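Local coordinates for protein mRNA export factor MEX67 (Candida albicans, PDB 1Q40) that probably takes part in exporting mRNA from the nucleus, using this NTF2-like middle domain to pair with a partner protein, probably Mtr2, at residues B[121-126]-B[136-141]; B[19-24]-B[185-190]; B[45-50]-B[202-207]; B[142-147]-B[179-184]. All coordinates share one frame; numbering follows the deposited sequence.

Interaction 1 of 4, residues B[121-126]-B[136-141]; sequences FSMEVY and ITLHGS
Ser122 and His139 exchange two backbone hydrogen bonds, and Glu124 and Thr137 exchange two more. These are the hydrogen-bonded pairs of an antiparallel hairpin formed by strands 122-127 and 134-146. The shortest bond runs from His139 N to Ser122 O, 2.8 Å. Thr137 N meets Glu124 O with an N-H...O angle of 174°.

The side chains of Ser122, Glu124, Thr137 and His139 share one face. His139 NE2 donates to Glu124 OE2 at 2.9 Å, though the place of OE2 is less sure. The Glu124 chain is bent at its second torsion (chi2 85°). This brings the carboxylate to the edge of the imidazole, with the two planes only 25° apart. On the other ring nitrogen, ND1 bonds Asp184 OD1. Beyond the hairpin, a basic side chain of the partner protein forms a salt bridge with Glu124 OE1. Thr137 OG1 bonds Thr186 OG1. Ser122 OG lies 3.4 Å from His139 CD2. This hydroxyl is buried and has no polar partner in the model.

The other face is apolar. Met123, a selenomethionine, lies beside Ile136, pointing the same way, with SE 4.1 Å from CG2. Its CE touches Leu138 CD1 at 4.2 Å. Leu138 CD1 also packs on Phe121 CB. The Phe121 ring reaches past Gly140, and its CZ comes 3.6 Å from Ser141 O.

Ile136 and Leu138 also pack on Ile21 and Leu25 of helix 14-29. Strand 181-190 continues the sheet beyond strand 134-146, and the partner protein borders the polar face.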
loop_
_atom_site.group_PDB
_atom_site.type_symbol
_atom_site.label_atom_id
_atom_site.label_comp_id
_atom_site.label_asym_id
_atom_site.label_seq_id
_atom_site.Cartn_x
_atom_site.Cartn_y
_atom_site.Cartn_z
ATOM N N PHE B 121 -7.445 13.787 1.631
ATOM C CA PHE B 121 -7.134 12.530 2.282
ATOM C C PHE B 121 -8.242 11.499 2.101
ATOM O O PHE B 121 -9.426 11.846 1.991
ATOM C CB PHE B 121 -6.884 12.784 3.774
ATOM C CG PHE B 121 -5.728 13.703 4.036
ATOM C CD1 PHE B 121 -5.923 15.079 4.134
ATOM C CD2 PHE B 121 -4.438 13.199 4.165
ATOM C CE1 PHE B 121 -4.847 15.935 4.359
ATOM C CE2 PHE B 121 -3.351 14.050 4.387
ATOM C CZ PHE B 121 -3.552 15.414 4.479
ATOM N N SER B 122 -7.845 10.232 2.021
ATOM C CA SER B 122 -8.777 9.113 2.142
ATOM C C SER B 122 -8.256 8.129 3.185
ATOM O O SER B 122 -7.058 8.080 3.471
ATOM C CB SER B 122 -9.018 8.421 0.795
ATOM O OG SER B 122 -7.852 7.789 0.289
HETATM N N MSE B 123 -9.171 7.351 3.750
HETATM C CA MSE B 123 -8.858 6.475 4.872
HETATM C C MSE B 123 -9.751 5.240 4.861
HETATM O O MSE B 123 -10.932 5.342 4.557
HETATM C CB MSE B 123 -9.068 7.252 6.174
HETATM C CG MSE B 123 -8.515 6.592 7.443
HETATM SE SE MSE B 123 -8.935 7.625 9.089
HETATM C CE MSE B 123 -9.023 9.372 8.352
ATOM N N GLU B 124 -9.170 4.085 5.186
ATOM C CA GLU B 124 -9.921 2.869 5.507
ATOM C C GLU B 124 -9.620 2.464 6.947
ATOM O O GLU B 124 -8.493 2.603 7.408
ATOM C CB GLU B 124 -9.528 1.723 4.576
ATOM C CG GLU B 124 -9.676 2.031 3.097
ATOM C CD GLU B 124 -8.465 2.730 2.495
ATOM O OE1 GLU B 124 -8.633 3.845 1.981
ATOM O OE2 GLU B 124 -7.345 2.169 2.528
ATOM N N VAL B 125 -10.631 1.971 7.655
ATOM C CA VAL B 125 -10.454 1.447 9.008
ATOM C C VAL B 125 -11.291 0.174 9.186
ATOM O O VAL B 125 -12.478 0.148 8.865
ATOM C CB VAL B 125 -10.777 2.518 10.097
ATOM C CG1 VAL B 125 -12.088 3.208 9.823
ATOM C CG2 VAL B 125 -10.787 1.905 11.503
ATOM N N TYR B 126 -10.647 -0.878 9.679
ATOM C CA TYR B 126 -11.274 -2.183 9.819
ATOM C C TYR B 126 -10.562 -3.020 10.886
ATOM O O TYR B 126 -9.516 -2.634 11.386
ATOM C CB TYR B 126 -11.288 -2.912 8.465
ATOM C CG TYR B 126 -9.941 -2.956 7.740
ATOM C CD1 TYR B 126 -9.178 -4.117 7.732
ATOM C CD2 TYR B 126 -9.445 -1.842 7.059
ATOM C CE1 TYR B 126 -7.949 -4.176 7.071
ATOM C CE2 TYR B 126 -8.204 -1.886 6.391
ATOM C CZ TYR B 126 -7.468 -3.064 6.404
ATOM O OH TYR B 126 -6.262 -3.140 5.754
ATOM N N ILE B 136 -5.671 1.000 10.483
ATOM C CA ILE B 136 -5.968 2.317 9.939
ATOM C C ILE B 136 -4.976 2.635 8.819
ATOM O O ILE B 136 -3.772 2.670 9.054
ATOM C CB ILE B 136 -5.865 3.401 11.032
ATOM C CG1 ILE B 136 -6.735 3.056 12.248
ATOM C CG2 ILE B 136 -6.263 4.757 10.451
ATOM C CD1 ILE B 136 -6.407 3.863 13.490
ATOM N N THR B 137 -5.489 2.868 7.614
ATOM C CA THR B 137 -4.665 3.283 6.482
ATOM C C THR B 137 -5.104 4.652 5.960
ATOM O O THR B 137 -6.274 4.865 5.640
ATOM C CB THR B 137 -4.715 2.224 5.377
ATOM O OG1 THR B 137 -4.067 1.039 5.846
ATOM C CG2 THR B 137 -3.882 2.614 4.173
ATOM N N LEU B 138 -4.147 5.572 5.885
ATOM C CA LEU B 138 -4.374 6.931 5.436
ATOM C C LEU B 138 -3.614 7.165 4.139
ATOM O O LEU B 138 -2.477 6.719 3.993
ATOM C CB LEU B 138 -3.891 7.911 6.509
ATOM C CG LEU B 138 -4.022 9.410 6.195
ATOM C CD1 LEU B 138 -5.473 9.809 6.159
ATOM C CD2 LEU B 138 -3.226 10.269 7.184
ATOM N N HIS B 139 -4.257 7.858 3.199
ATOM C CA HIS B 139 -3.675 8.216 1.904
ATOM C C HIS B 139 -3.802 9.716 1.711
ATOM O O HIS B 139 -4.838 10.294 2.026
ATOM C CB HIS B 139 -4.396 7.522 0.747
ATOM C CG HIS B 139 -4.627 6.054 0.955
ATOM N ND1 HIS B 139 -3.700 5.097 0.604
ATOM C CD2 HIS B 139 -5.698 5.381 1.436
ATOM C CE1 HIS B 139 -4.176 3.901 0.898
ATOM N NE2 HIS B 139 -5.387 4.045 1.407
ATOM N N GLY B 140 -2.768 10.356 1.175
ATOM C CA GLY B 140 -2.835 11.783 0.926
ATOM C C GLY B 140 -1.536 12.402 0.462
ATOM O O GLY B 140 -0.738 11.756 -0.223
ATOM N N SER B 141 -1.337 13.660 0.842
ATOM C CA SER B 141 -0.109 14.397 0.536
ATOM C C SER B 141 0.309 15.325 1.680
ATOM O O SER B 141 -0.461 15.576 2.605
ATOM C CB SER B 141 -0.288 15.202 -0.758
ATOM O OG SER B 141 -1.366 16.132 -0.632
HETATM O O HOH W 1 -5.194 -1.053 5.214
#

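Interaction 2 of 4, residues B[19-24]-B[185-190]; sequences NFIANY and RTFVVI
Arg185 reaches from its strand to Tyr24 of the helix. Its chain is extended from CG to NE, which carries the guanidinium out to the tyrosine ring. Tyr24 CE2 sits over one guanidinium face, 3.6 Å above the plane and toward its rim. The two groups are steeply inclined, so they do not stack. Arg185 NH1 is 3.0 Å from Tyr24 OH, but the angle is too poor for a hydrogen bond. Their polar partners lie elsewhere: NH1 forms a salt bridge with Asp202, and the tyrosine hydroxyl bonds that of Tyr39. Trp28 adds a cation-pi contact to Arg185.

Thr186 lies on the reverse side of the strand and meets the partner protein. Phe187 returns to the helix side and is the centre of an aromatic cluster. Its CG lies anti to the carbonyl carbon (chi1 -58°), and the ring fits among Phe20, Ile21 and Tyr24. Phe20 points its edge at the face of Phe187, with CE2 over the ring centre. This T-shaped pair has its planes at 78° and its centroids 5.2 Å apart. Phe187 in turn presents its own edge to Tyr24. Its CE1 is 3.6 Å from Tyr24 CE1, over the tyrosine face, and the planes meet at 62°. Ile21 CD1 approaches Phe187 CE2 to 3.8 Å.

Val188, like Thr186, meets the partner protein. Val189 CG2 lies over one face of Phe20, 4.2 Å above the plane, and also packs on Ile136.

A helix packed across the inner face of a curved sheet, with a partner on the outer face, is characteristic of dimeric NTF2-like folds.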
loop_
_atom_site.group_PDB
_atom_site.type_symbol
_atom_site.label_atom_id
_atom_site.label_comp_id
_atom_site.label_asym_id
_atom_site.label_seq_id
_atom_site.Cartn_x
_atom_site.Cartn_y
_atom_site.Cartn_z
ATOM N N ASN B 19 -10.064 10.441 15.176
ATOM C CA ASN B 19 -9.421 11.148 16.278
ATOM C C ASN B 19 -7.948 10.774 16.394
ATOM O O ASN B 19 -7.106 11.645 16.594
ATOM C CB ASN B 19 -10.126 10.853 17.604
ATOM C CG ASN B 19 -11.523 11.452 17.676
ATOM O OD1 ASN B 19 -12.026 12.029 16.705
ATOM N ND2 ASN B 19 -12.159 11.310 18.831
ATOM N N PHE B 20 -7.646 9.481 16.281
ATOM C CA PHE B 20 -6.264 9.007 16.347
ATOM C C PHE B 20 -5.427 9.729 15.299
ATOM O O PHE B 20 -4.383 10.277 15.620
ATOM C CB PHE B 20 -6.184 7.489 16.136
ATOM C CG PHE B 20 -4.774 6.959 16.044
ATOM C CD1 PHE B 20 -4.065 6.633 17.191
ATOM C CD2 PHE B 20 -4.157 6.798 14.810
ATOM C CE1 PHE B 20 -2.763 6.150 17.111
ATOM C CE2 PHE B 20 -2.852 6.325 14.723
ATOM C CZ PHE B 20 -2.157 5.996 15.878
ATOM N N ILE B 21 -5.914 9.740 14.060
ATOM C CA ILE B 21 -5.207 10.336 12.927
ATOM C C ILE B 21 -5.060 11.854 13.072
ATOM O O ILE B 21 -4.024 12.413 12.711
ATOM C CB ILE B 21 -5.930 9.975 11.592
ATOM C CG1 ILE B 21 -5.748 8.485 11.253
ATOM C CG2 ILE B 21 -5.452 10.858 10.432
ATOM C CD1 ILE B 21 -4.311 8.064 10.868
ATOM N N ALA B 22 -6.094 12.506 13.603
ATOM C CA ALA B 22 -6.101 13.958 13.805
ATOM C C ALA B 22 -5.034 14.392 14.813
ATOM O O ALA B 22 -4.282 15.330 14.560
ATOM C CB ALA B 22 -7.484 14.427 14.261
ATOM N N ASN B 23 -4.972 13.700 15.947
ATOM C CA ASN B 23 -3.961 13.966 16.963
ATOM C C ASN B 23 -2.571 13.550 16.503
ATOM O O ASN B 23 -1.600 14.254 16.774
ATOM C CB ASN B 23 -4.295 13.247 18.273
ATOM C CG ASN B 23 -3.221 13.449 19.338
ATOM O OD1 ASN B 23 -2.623 12.484 19.828
ATOM N ND2 ASN B 23 -2.949 14.711 19.679
ATOM N N TYR B 24 -2.484 12.409 15.813
ATOM C CA TYR B 24 -1.207 11.897 15.317
ATOM C C TYR B 24 -0.542 12.926 14.417
ATOM O O TYR B 24 0.620 13.259 14.609
ATOM C CB TYR B 24 -1.363 10.570 14.544
ATOM C CG TYR B 24 -0.026 9.864 14.376
ATOM C CD1 TYR B 24 0.335 8.810 15.215
ATOM C CD2 TYR B 24 0.894 10.285 13.409
ATOM C CE1 TYR B 24 1.562 8.184 15.091
ATOM C CE2 TYR B 24 2.134 9.664 13.284
ATOM C CZ TYR B 24 2.458 8.615 14.129
ATOM O OH TYR B 24 3.679 8.005 14.019
ATOM N N ARG B 185 -0.004 5.527 4.685
ATOM C CA ARG B 185 0.509 5.115 5.971
ATOM C C ARG B 185 -0.482 4.182 6.667
ATOM O O ARG B 185 -1.657 4.514 6.791
ATOM C CB ARG B 185 0.770 6.337 6.842
ATOM C CG ARG B 185 1.676 6.053 8.027
ATOM C CD ARG B 185 2.188 7.309 8.729
ATOM N NE ARG B 185 3.163 6.955 9.752
ATOM C CZ ARG B 185 3.965 7.809 10.373
ATOM N NH1 ARG B 185 4.804 7.361 11.295
ATOM N NH2 ARG B 185 3.947 9.094 10.081
ATOM N N THR B 186 0.019 3.045 7.138
ATOM C CA THR B 186 -0.782 1.997 7.768
ATOM C C THR B 186 -0.341 1.783 9.212
ATOM O O THR B 186 0.834 1.554 9.481
ATOM C CB THR B 186 -0.636 0.681 6.973
ATOM O OG1 THR B 186 -1.197 0.846 5.673
ATOM C CG2 THR B 186 -1.467 -0.452 7.583
ATOM N N PHE B 187 -1.303 1.862 10.127
ATOM C CA PHE B 187 -1.104 1.605 11.543
ATOM C C PHE B 187 -1.892 0.341 11.943
ATOM O O PHE B 187 -3.043 0.184 11.550
ATOM C CB PHE B 187 -1.644 2.772 12.379
ATOM C CG PHE B 187 -1.028 4.116 12.067
ATOM C CD1 PHE B 187 0.072 4.569 12.776
ATOM C CD2 PHE B 187 -1.588 4.947 11.105
ATOM C CE1 PHE B 187 0.628 5.818 12.520
ATOM C CE2 PHE B 187 -1.044 6.200 10.833
ATOM C CZ PHE B 187 0.063 6.638 11.551
ATOM N N VAL B 188 -1.279 -0.552 12.714
ATOM C CA VAL B 188 -2.031 -1.546 13.480
ATOM C C VAL B 188 -2.049 -1.035 14.916
ATOM O O VAL B 188 -0.999 -0.910 15.538
ATOM C CB VAL B 188 -1.384 -2.942 13.428
ATOM C CG1 VAL B 188 -2.180 -3.942 14.267
ATOM C CG2 VAL B 188 -1.272 -3.424 11.999
ATOM N N VAL B 189 -3.235 -0.712 15.425
ATOM C CA VAL B 189 -3.396 -0.157 16.769
ATOM C C VAL B 189 -4.078 -1.187 17.681
ATOM O O VAL B 189 -5.085 -1.780 17.305
ATOM C CB VAL B 189 -4.221 1.150 16.737
ATOM C CG1 VAL B 189 -4.192 1.849 18.098
ATOM C CG2 VAL B 189 -3.707 2.085 15.636
ATOM N N ILE B 190 -3.520 -1.390 18.874
ATOM C CA ILE B 190 -4.023 -2.383 19.826
ATOM C C ILE B 190 -4.326 -1.756 21.205
ATOM O O ILE B 190 -3.866 -0.656 21.497
ATOM C CB ILE B 190 -3.019 -3.565 19.949
ATOM C CG1 ILE B 190 -1.666 -3.097 20.495
ATOM C CG2 ILE B 190 -2.825 -4.243 18.595
ATOM C CD1 ILE B 190 -0.688 -4.229 20.789
#

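Interaction 3 of 4, residues B[45-50]-B[202-207]; sequences FSMQVD and DTLLIR
Phe45 overlaps Asp202 by its ring edge, with CD1 3.5 Å from Asp202 CG. The ring and carboxylate planes are steeply turned, 75° apart. CD1 is also 3.2 Å from the backbone O of Asp202. The carboxylate has other polar partners, Arg185 and the hydroxyl of Tyr39, and Phe104 makes an edge-to-face pair with Phe45.

Further along the same face, Met47, a selenomethionine, touches two side chains. Its CG lies 4.0 Å from Ile206 CG1 and 4.1 Å from Leu204 CD2. The two strands are parallel neighbours in the curved sheet of the NTF2-like fold. Five backbone hydrogen bonds join them. They run from Ser46 N to Asp202 O at one end to Asp50 N and Ile206 O at the other. The last is 2.9 Å long, with an N-H...O angle of 170°.

On the other face, the first torsion of Gln48 (chi1 57°) lifts CG off the strand, flanked by both backbone neighbours of CA. From there the chain runs out straight across Leu205, with CD 3.7 Å from Leu205 CD1. The amide oxygen OE1 bonds a polar side chain of the partner protein. Ser46 OG and Asp50 OD2 also bond that protein, while Arg207 forms a salt bridge with Asp184.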
loop_
_atom_site.group_PDB
_atom_site.type_symbol
_atom_site.label_atom_id
_atom_site.label_comp_id
_atom_site.label_asym_id
_atom_site.label_seq_id
_atom_site.Cartn_x
_atom_site.Cartn_y
_atom_site.Cartn_z
ATOM N N PHE B 45 8.399 0.110 13.028
ATOM C CA PHE B 45 8.249 1.139 12.015
ATOM C C PHE B 45 9.245 0.948 10.887
ATOM O O PHE B 45 10.424 0.710 11.123
ATOM C CB PHE B 45 8.483 2.530 12.596
ATOM C CG PHE B 45 8.450 3.622 11.563
ATOM C CD1 PHE B 45 7.244 4.039 11.020
ATOM C CD2 PHE B 45 9.631 4.239 11.136
ATOM C CE1 PHE B 45 7.204 5.051 10.053
ATOM C CE2 PHE B 45 9.594 5.241 10.167
ATOM C CZ PHE B 45 8.383 5.643 9.629
ATOM N N SER B 46 8.772 1.082 9.654
ATOM C CA SER B 46 9.671 1.296 8.534
ATOM C C SER B 46 9.023 2.177 7.474
ATOM O O SER B 46 7.790 2.321 7.410
ATOM C CB SER B 46 10.166 -0.031 7.950
ATOM O OG SER B 46 9.111 -0.954 7.739
HETATM N N MSE B 47 9.881 2.814 6.684
HETATM C CA MSE B 47 9.478 3.702 5.606
HETATM C C MSE B 47 10.042 3.174 4.282
HETATM O O MSE B 47 11.189 2.711 4.224
HETATM C CB MSE B 47 9.974 5.131 5.886
HETATM C CG MSE B 47 9.641 6.154 4.801
HETATM SE SE MSE B 47 11.005 6.225 3.384
HETATM C CE MSE B 47 12.563 6.492 4.453
ATOM N N GLN B 48 9.220 3.229 3.237
ATOM C CA GLN B 48 9.602 2.766 1.890
ATOM C C GLN B 48 9.327 3.863 0.856
ATOM O O GLN B 48 8.323 4.563 0.944
ATOM C CB GLN B 48 8.842 1.451 1.555
ATOM C CG GLN B 48 7.292 1.548 1.618
ATOM C CD GLN B 48 6.565 0.215 1.348
ATOM O OE1 GLN B 48 6.840 -0.462 0.358
ATOM N NE2 GLN B 48 5.634 -0.141 2.226
ATOM N N VAL B 49 10.228 4.025 -0.111
ATOM C CA VAL B 49 10.055 4.950 -1.223
ATOM C C VAL B 49 9.659 4.164 -2.483
ATOM O O VAL B 49 10.269 3.139 -2.811
ATOM C CB VAL B 49 11.342 5.759 -1.511
ATOM C CG1 VAL B 49 11.204 6.588 -2.788
ATOM C CG2 VAL B 49 11.684 6.641 -0.325
ATOM N N ASP B 50 8.622 4.652 -3.162
ATOM C CA ASP B 50 8.216 4.159 -4.490
ATOM C C ASP B 50 8.353 5.288 -5.519
ATOM O O ASP B 50 7.411 6.019 -5.784
ATOM C CB ASP B 50 6.767 3.664 -4.444
ATOM C CG ASP B 50 6.300 3.065 -5.768
ATOM O OD1 ASP B 50 7.085 3.030 -6.754
ATOM O OD2 ASP B 50 5.143 2.598 -5.909
ATOM N N ASP B 202 3.675 0.155 11.964
ATOM C CA ASP B 202 3.552 1.465 11.344
ATOM C C ASP B 202 4.417 1.447 10.079
ATOM O O ASP B 202 5.639 1.351 10.184
ATOM C CB ASP B 202 4.050 2.497 12.343
ATOM C CG ASP B 202 3.876 3.927 11.888
ATOM O OD1 ASP B 202 3.566 4.190 10.707
ATOM O OD2 ASP B 202 4.065 4.878 12.680
ATOM N N THR B 203 3.781 1.499 8.899
ATOM C CA THR B 203 4.495 1.524 7.618
ATOM C C THR B 203 4.117 2.775 6.833
ATOM O O THR B 203 2.936 3.028 6.598
ATOM C CB THR B 203 4.214 0.252 6.758
ATOM O OG1 THR B 203 2.804 -0.019 6.664
ATOM C CG2 THR B 203 4.747 -0.977 7.427
ATOM N N LEU B 204 5.132 3.536 6.422
ATOM C CA LEU B 204 4.960 4.778 5.690
ATOM C C LEU B 204 5.523 4.571 4.296
ATOM O O LEU B 204 6.673 4.177 4.155
ATOM C CB LEU B 204 5.740 5.904 6.373
ATOM C CG LEU B 204 5.800 7.274 5.683
ATOM C CD1 LEU B 204 4.414 7.833 5.389
ATOM C CD2 LEU B 204 6.577 8.245 6.536
ATOM N N LEU B 205 4.707 4.843 3.277
ATOM C CA LEU B 205 5.126 4.786 1.890
ATOM C C LEU B 205 5.161 6.204 1.320
ATOM O O LEU B 205 4.175 6.934 1.411
ATOM C CB LEU B 205 4.178 3.909 1.070
ATOM C CG LEU B 205 4.656 3.605 -0.369
ATOM C CD1 LEU B 205 4.236 2.226 -0.786
ATOM C CD2 LEU B 205 4.112 4.606 -1.394
ATOM N N ILE B 206 6.298 6.564 0.726
ATOM C CA ILE B 206 6.553 7.891 0.156
ATOM C C ILE B 206 6.663 7.763 -1.361
ATOM O O ILE B 206 7.370 6.887 -1.863
ATOM C CB ILE B 206 7.871 8.452 0.737
ATOM C CG1 ILE B 206 7.789 8.564 2.271
ATOM C CG2 ILE B 206 8.223 9.805 0.111
ATOM C CD1 ILE B 206 6.758 9.586 2.779
ATOM N N ARG B 207 5.954 8.632 -2.080
ATOM C CA ARG B 207 5.855 8.593 -3.535
ATOM C C ARG B 207 5.666 10.013 -4.125
ATOM O O ARG B 207 5.435 10.990 -3.381
ATOM C CB ARG B 207 4.731 7.634 -3.973
ATOM C CG ARG B 207 3.380 7.884 -3.314
ATOM C CD ARG B 207 2.311 6.866 -3.667
ATOM N NE ARG B 207 1.070 7.090 -2.932
ATOM C CZ ARG B 207 0.071 7.863 -3.352
ATOM N NH1 ARG B 207 -1.014 7.993 -2.600
ATOM N NH2 ARG B 207 0.150 8.518 -4.508
#

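Interaction 4 of 4, residues B[142-147]-B[179-184]; sequences FDEVAQ and SKKSFD
Phe142 and Lys181 make an antiparallel hydrogen-bonded pair at the end of the ladder between strands 134-146 and 181-190, where the long loop that joins them re-enters the sheet at Lys181. Phe142 N gives a bond of 3.0 Å to Lys181 O. The return bond, from Lys181 N to Phe142 O, is 3.2 Å. The short strands 142-146 and 181-184 run at 122° to each other. Past this pair no further bridge forms, although 179-180 stays beside 143-144.

Charged side chains take over there. Glu144 OE2 forms a salt bridge of 2.8 Å with Lys181 NZ. Glu144 OE1 accepts the backbone N of Ser179 at 3.0 Å. Both donors come from above the carboxylate plane, and Tyr73 OH also bonds OE2, so three partners fix the group. Lys181 bends at chi2 and chi4, which turns its ammonium back to Ser179 OG as well. Glu144 N is buried and has no partner in the model. Asp143 and Lys180 lie side by side, but their salt bridge is long.

The Phe142 ring packs beside the aliphatic part of Lys181. Its CZ touches Lys181 CB at 3.7 Å. Elsewhere on the ring, CD2 meets Phe183 CD2 at 3.6 Å, with the rings obliquely turned (planes 38° apart). His112 meets both rings.

Strand 109-111 pairs with strand 134-146 next to the contact. Strand 198-208 flanks strand 181-190, and its Ile206 and Leu204 touch Phe142 and Phe183.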
loop_
_atom_site.group_PDB
_atom_site.type_symbol
_atom_site.label_atom_id
_atom_site.label_comp_id
_atom_site.label_asym_id
_atom_site.label_seq_id
_atom_site.Cartn_x
_atom_site.Cartn_y
_atom_site.Cartn_z
ATOM N N PHE B 142 1.551 15.797 1.629
ATOM C CA PHE B 142 2.050 16.783 2.588
ATOM C C PHE B 142 3.025 17.760 1.940
ATOM O O PHE B 142 3.538 17.514 0.843
ATOM C CB PHE B 142 2.684 16.116 3.828
ATOM C CG PHE B 142 3.836 15.171 3.524
ATOM C CD1 PHE B 142 5.101 15.653 3.194
ATOM C CD2 PHE B 142 3.658 13.806 3.592
ATOM C CE1 PHE B 142 6.164 14.774 2.913
ATOM C CE2 PHE B 142 4.717 12.923 3.313
ATOM C CZ PHE B 142 5.959 13.413 2.984
ATOM N N ASP B 143 3.238 18.889 2.613
ATOM C CA ASP B 143 4.302 19.823 2.284
ATOM C C ASP B 143 5.484 19.530 3.188
ATOM O O ASP B 143 5.310 19.158 4.342
ATOM C CB ASP B 143 3.852 21.258 2.528
ATOM C CG ASP B 143 2.780 21.691 1.576
ATOM O OD1 ASP B 143 3.139 22.130 0.463
ATOM O OD2 ASP B 143 1.557 21.621 1.841
ATOM N N GLU B 144 6.688 19.682 2.659
ATOM C CA GLU B 144 7.883 19.631 3.481
ATOM C C GLU B 144 8.237 21.063 3.821
ATOM O O GLU B 144 8.405 21.879 2.924
ATOM C CB GLU B 144 9.020 18.948 2.737
ATOM C CG GLU B 144 8.760 17.473 2.493
ATOM C CD GLU B 144 9.812 16.822 1.611
ATOM O OE1 GLU B 144 10.672 17.548 1.074
ATOM O OE2 GLU B 144 9.770 15.582 1.437
ATOM N N VAL B 145 8.325 21.369 5.114
ATOM C CA VAL B 145 8.576 22.734 5.588
ATOM C C VAL B 145 10.009 22.971 6.080
ATOM O O VAL B 145 10.437 24.112 6.219
ATOM C CB VAL B 145 7.578 23.141 6.693
ATOM C CG1 VAL B 145 6.152 23.132 6.152
ATOM C CG2 VAL B 145 7.682 22.232 7.915
ATOM N N ALA B 146 10.745 21.897 6.348
ATOM C CA ALA B 146 12.128 22.008 6.780
ATOM C C ALA B 146 12.859 20.680 6.644
ATOM O O ALA B 146 12.234 19.614 6.598
ATOM C CB ALA B 146 12.214 22.520 8.245
ATOM N N GLN B 147 14.188 20.769 6.565
ATOM C CA GLN B 147 15.070 19.601 6.532
ATOM C C GLN B 147 14.804 18.775 7.786
ATOM O O GLN B 147 14.310 19.313 8.776
ATOM C CB GLN B 147 16.552 20.044 6.472
ATOM C CG GLN B 147 17.072 20.714 7.748
ATOM C CD GLN B 147 18.470 21.353 7.616
ATOM O OE1 GLN B 147 18.831 21.881 6.562
ATOM N NE2 GLN B 147 19.239 21.321 8.705
ATOM N N SER B 179 10.079 19.472 -1.151
ATOM C CA SER B 179 8.936 19.455 -2.059
ATOM C C SER B 179 7.781 18.654 -1.463
ATOM O O SER B 179 7.958 17.880 -0.517
ATOM C CB SER B 179 9.322 18.841 -3.419
ATOM O OG SER B 179 9.389 17.408 -3.349
ATOM N N LYS B 180 6.602 18.833 -2.045
ATOM C CA LYS B 180 5.439 18.049 -1.692
ATOM C C LYS B 180 5.704 16.591 -2.031
ATOM O O LYS B 180 6.430 16.298 -2.968
ATOM C CB LYS B 180 4.198 18.516 -2.463
ATOM C CG LYS B 180 3.762 19.925 -2.128
ATOM C CD LYS B 180 2.558 20.332 -2.959
ATOM C CE LYS B 180 1.254 20.159 -2.192
ATOM N NZ LYS B 180 0.540 21.448 -2.010
ATOM N N LYS B 181 5.129 15.691 -1.241
ATOM C CA LYS B 181 5.109 14.265 -1.561
ATOM C C LYS B 181 3.692 13.718 -1.348
ATOM O O LYS B 181 2.923 14.263 -0.579
ATOM C CB LYS B 181 6.079 13.493 -0.666
ATOM C CG LYS B 181 7.518 14.023 -0.638
ATOM C CD LYS B 181 8.284 13.672 -1.897
ATOM C CE LYS B 181 9.783 13.902 -1.713
ATOM N NZ LYS B 181 10.091 15.304 -1.309
ATOM N N SER B 182 3.348 12.646 -2.049
ATOM C CA SER B 182 2.149 11.887 -1.702
ATOM C C SER B 182 2.595 10.691 -0.881
ATOM O O SER B 182 3.784 10.360 -0.841
ATOM C CB SER B 182 1.366 11.468 -2.942
ATOM O OG SER B 182 0.682 12.586 -3.478
ATOM N N PHE B 183 1.650 10.077 -0.182
ATOM C CA PHE B 183 1.973 8.995 0.735
ATOM C C PHE B 183 0.763 8.155 1.121
ATOM O O PHE B 183 -0.398 8.559 0.957
ATOM C CB PHE B 183 2.576 9.570 2.025
ATOM C CG PHE B 183 1.546 10.140 2.959
ATOM C CD1 PHE B 183 0.997 9.351 3.973
ATOM C CD2 PHE B 183 1.097 11.440 2.802
ATOM C CE1 PHE B 183 0.015 9.856 4.820
ATOM C CE2 PHE B 183 0.113 11.970 3.657
ATOM C CZ PHE B 183 -0.423 11.182 4.669
ATOM N N ASP B 184 1.083 6.979 1.661
ATOM C CA ASP B 184 0.137 6.094 2.321
ATOM C C ASP B 184 0.777 5.611 3.618
ATOM O O ASP B 184 1.960 5.310 3.650
ATOM C CB ASP B 184 -0.185 4.909 1.422
ATOM C CG ASP B 184 -0.365 5.314 -0.039
ATOM O OD1 ASP B 184 -1.527 5.620 -0.433
ATOM O OD2 ASP B 184 0.603 5.352 -0.849
#

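All four contacts involve one curved sheet; interaction 2 packs helix 14-29 on it. Interactions 1, 2 and 3 are buried, and interaction 4 is partly exposed at a loop. Interactions 1 and 4 share strand 134-146, and interactions 2 and 4 share strand 181-190. That strand also pairs with strand 198-208 of interaction 3. Interactions 1 and 3 are backbone ladders, antiparallel and parallel, with a polar face toward the partner protein. Interaction 2 has no hydrogen bonds across it and relies on aromatic rings inside the fold. Interaction 4 combines a single backbone pair with charged side chains. Asp184 links His139 of interaction 1 to Arg207 of interaction 3; Arg185 and Asp202 join interactions 2 and 3.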